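Local coordinates for betaine aldehyde dehydrogenase (Staphylococcus aureus subsp. aureus COL, PDB 4QTO), which oxidises betaine aldehyde to glycine betaine with NAD as the probable cofactor, as a member of the aldehyde dehydrogenase family, at residues I378-K383 with P398-N403. Residues are numbered along the deposited sequence; the frame is centred on the assembly and turned at random.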
loop_
_atom_site.group_PDB
_atom_site.type_symbol
_atom_site.label_atom_id
_atom_site.label_comp_id
_atom_site.label_asym_id
_atom_site.label_seq_id
_atom_site.Cartn_x
_atom_site.Cartn_y
_atom_site.Cartn_z
ATOM N N ILE A 378 -49.406 13.114 1.654
ATOM C CA ILE A 378 -48.778 13.446 0.380
ATOM C C ILE A 378 -48.877 14.970 0.357
ATOM O O ILE A 378 -49.955 15.534 0.041
ATOM C CB ILE A 378 -49.512 12.841 -0.827
ATOM C CG1 ILE A 378 -49.689 11.335 -0.675
ATOM C CG2 ILE A 378 -48.775 13.166 -2.114
ATOM C CD1 ILE A 378 -48.433 10.552 -0.495
ATOM N N ALA A 379 -47.803 15.644 0.726
ATOM C CA ALA A 379 -47.815 17.084 0.852
ATOM C C ALA A 379 -47.882 17.840 -0.469
ATOM O O ALA A 379 -48.448 18.945 -0.533
ATOM C CB ALA A 379 -46.644 17.553 1.674
ATOM N N VAL A 380 -47.304 17.260 -1.507
ATOM C CA VAL A 380 -47.316 17.835 -2.843
ATOM C C VAL A 380 -47.002 16.710 -3.822
ATOM O O VAL A 380 -46.294 15.756 -3.465
ATOM C CB VAL A 380 -46.332 19.017 -2.978
ATOM C CG1 VAL A 380 -44.901 18.566 -2.786
ATOM C CG2 VAL A 380 -46.494 19.719 -4.318
ATOM N N GLY A 381 -47.564 16.789 -5.026
ATOM C CA GLY A 381 -47.318 15.754 -6.047
ATOM C C GLY A 381 -48.121 14.508 -5.807
ATOM O O GLY A 381 -49.311 14.579 -5.422
ATOM N N GLY A 382 -47.524 13.365 -6.101
ATOM C CA GLY A 382 -48.161 12.075 -5.889
ATOM C C GLY A 382 -49.071 11.563 -7.008
ATOM O O GLY A 382 -49.810 10.627 -6.800
ATOM N N LYS A 383 -49.051 12.208 -8.170
ATOM C CA LYS A 383 -49.871 11.801 -9.295
ATOM C C LYS A 383 -49.170 12.040 -10.616
ATOM O O LYS A 383 -48.140 12.698 -10.652
ATOM C CB LYS A 383 -51.142 12.669 -9.352
ATOM C CG LYS A 383 -51.968 12.605 -8.085
ATOM C CD LYS A 383 -53.339 13.230 -8.200
ATOM C CE LYS A 383 -54.074 13.040 -6.869
ATOM N NZ LYS A 383 -55.560 13.064 -6.994
ATOM N N PRO A 398 -43.050 15.429 -9.057
ATOM C CA PRO A 398 -42.145 15.365 -7.903
ATOM C C PRO A 398 -42.998 15.464 -6.654
ATOM O O PRO A 398 -43.934 16.297 -6.565
ATOM C CB PRO A 398 -41.198 16.542 -8.095
ATOM C CG PRO A 398 -41.906 17.450 -9.038
ATOM C CD PRO A 398 -42.771 16.577 -9.923
ATOM N N THR A 399 -42.671 14.620 -5.682
ATOM C CA THR A 399 -43.536 14.402 -4.541
ATOM C C THR A 399 -42.813 14.509 -3.211
ATOM O O THR A 399 -41.654 14.071 -3.090
ATOM C CB THR A 399 -44.104 12.968 -4.682
ATOM O OG1 THR A 399 -44.770 12.833 -5.953
ATOM C CG2 THR A 399 -45.048 12.591 -3.570
ATOM N N VAL A 400 -43.480 15.101 -2.215
ATOM C CA VAL A 400 -42.948 15.178 -0.851
ATOM C C VAL A 400 -43.996 14.526 0.072
ATOM O O VAL A 400 -45.184 14.879 0.036
ATOM C CB VAL A 400 -42.722 16.618 -0.361
ATOM C CG1 VAL A 400 -42.171 16.616 1.065
ATOM C CG2 VAL A 400 -41.787 17.364 -1.304
ATOM N N ILE A 401 -43.537 13.566 0.870
ATOM C CA ILE A 401 -44.386 12.863 1.827
ATOM C C ILE A 401 -43.957 13.275 3.240
ATOM O O ILE A 401 -42.795 13.153 3.602
ATOM C CB ILE A 401 -44.303 11.337 1.625
ATOM C CG1 ILE A 401 -44.782 10.994 0.197
ATOM C CG2 ILE A 401 -45.143 10.615 2.662
ATOM C CD1 ILE A 401 -44.753 9.517 -0.172
ATOM N N THR A 402 -44.920 13.743 4.027
ATOM C CA THR A 402 -44.689 14.220 5.386
ATOM C C THR A 402 -45.496 13.434 6.421
ATOM O O THR A 402 -46.282 12.552 6.079
ATOM C CB THR A 402 -45.051 15.708 5.503
ATOM O OG1 THR A 402 -46.425 15.897 5.158
ATOM C CG2 THR A 402 -44.185 16.563 4.593
ATOM N N ASN A 403 -45.286 13.758 7.699
ATOM C CA ASN A 403 -46.048 13.098 8.785
ATOM C C ASN A 403 -45.841 11.567 8.711
ATOM O O ASN A 403 -46.799 10.782 8.765
ATOM C CB ASN A 403 -47.534 13.464 8.743
ATOM C CG ASN A 403 -48.249 13.180 10.059
ATOM O OD1 ASN A 403 -47.637 13.179 11.119
ATOM N ND2 ASN A 403 -49.568 12.974 9.992
#
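The side chains of Ile-378 and Ile-401 run alongside each other with their ends in the same direction, CD1 of Ile-378 3.7 Å from CG1 of Ile-401. On that same face CG2 of Ile-378, set anti to its own backbone N, meets the methyl CG2 of Thr-399 at 4.0 Å. Helix 358-373 packs over this side, Met-368 touching both Thr-399 and Ile-401. The other face belongs to the valines, whose side chains meet at a slant: Val-380 CG1, wedged between its backbone N and carbonyl carbon (chi1 64°), comes within 3.7 Å of Val-400 CG2, and Val-337 of helix 323-337 touches both.

Between the faces, Val-400 uses both ends of its backbone. Ala-379 N donates a hydrogen bond to Val-400 O at 2.8 Å, and Val-400 N donates one to Val-380 O at 3.1 Å. Ala-379 CB is turned toward the partner strand and comes to 3.9 Å from Thr-402 OG1. Past the strand end, the Thr-399 hydroxyl accepts a hydrogen bond at OG1 from Gly-382 N at 2.8 Å and gives its own hydrogen to Glu-397 O, tying the turn after Val-380 to the chain leading into 399-402.

With Ala-379 and Val-380 both opposite Val-400, this is a classic beta bulge in the antiparallel pair that joins edge strand 377-380 to the otherwise parallel sheet of the aldehyde dehydrogenase catalytic domain.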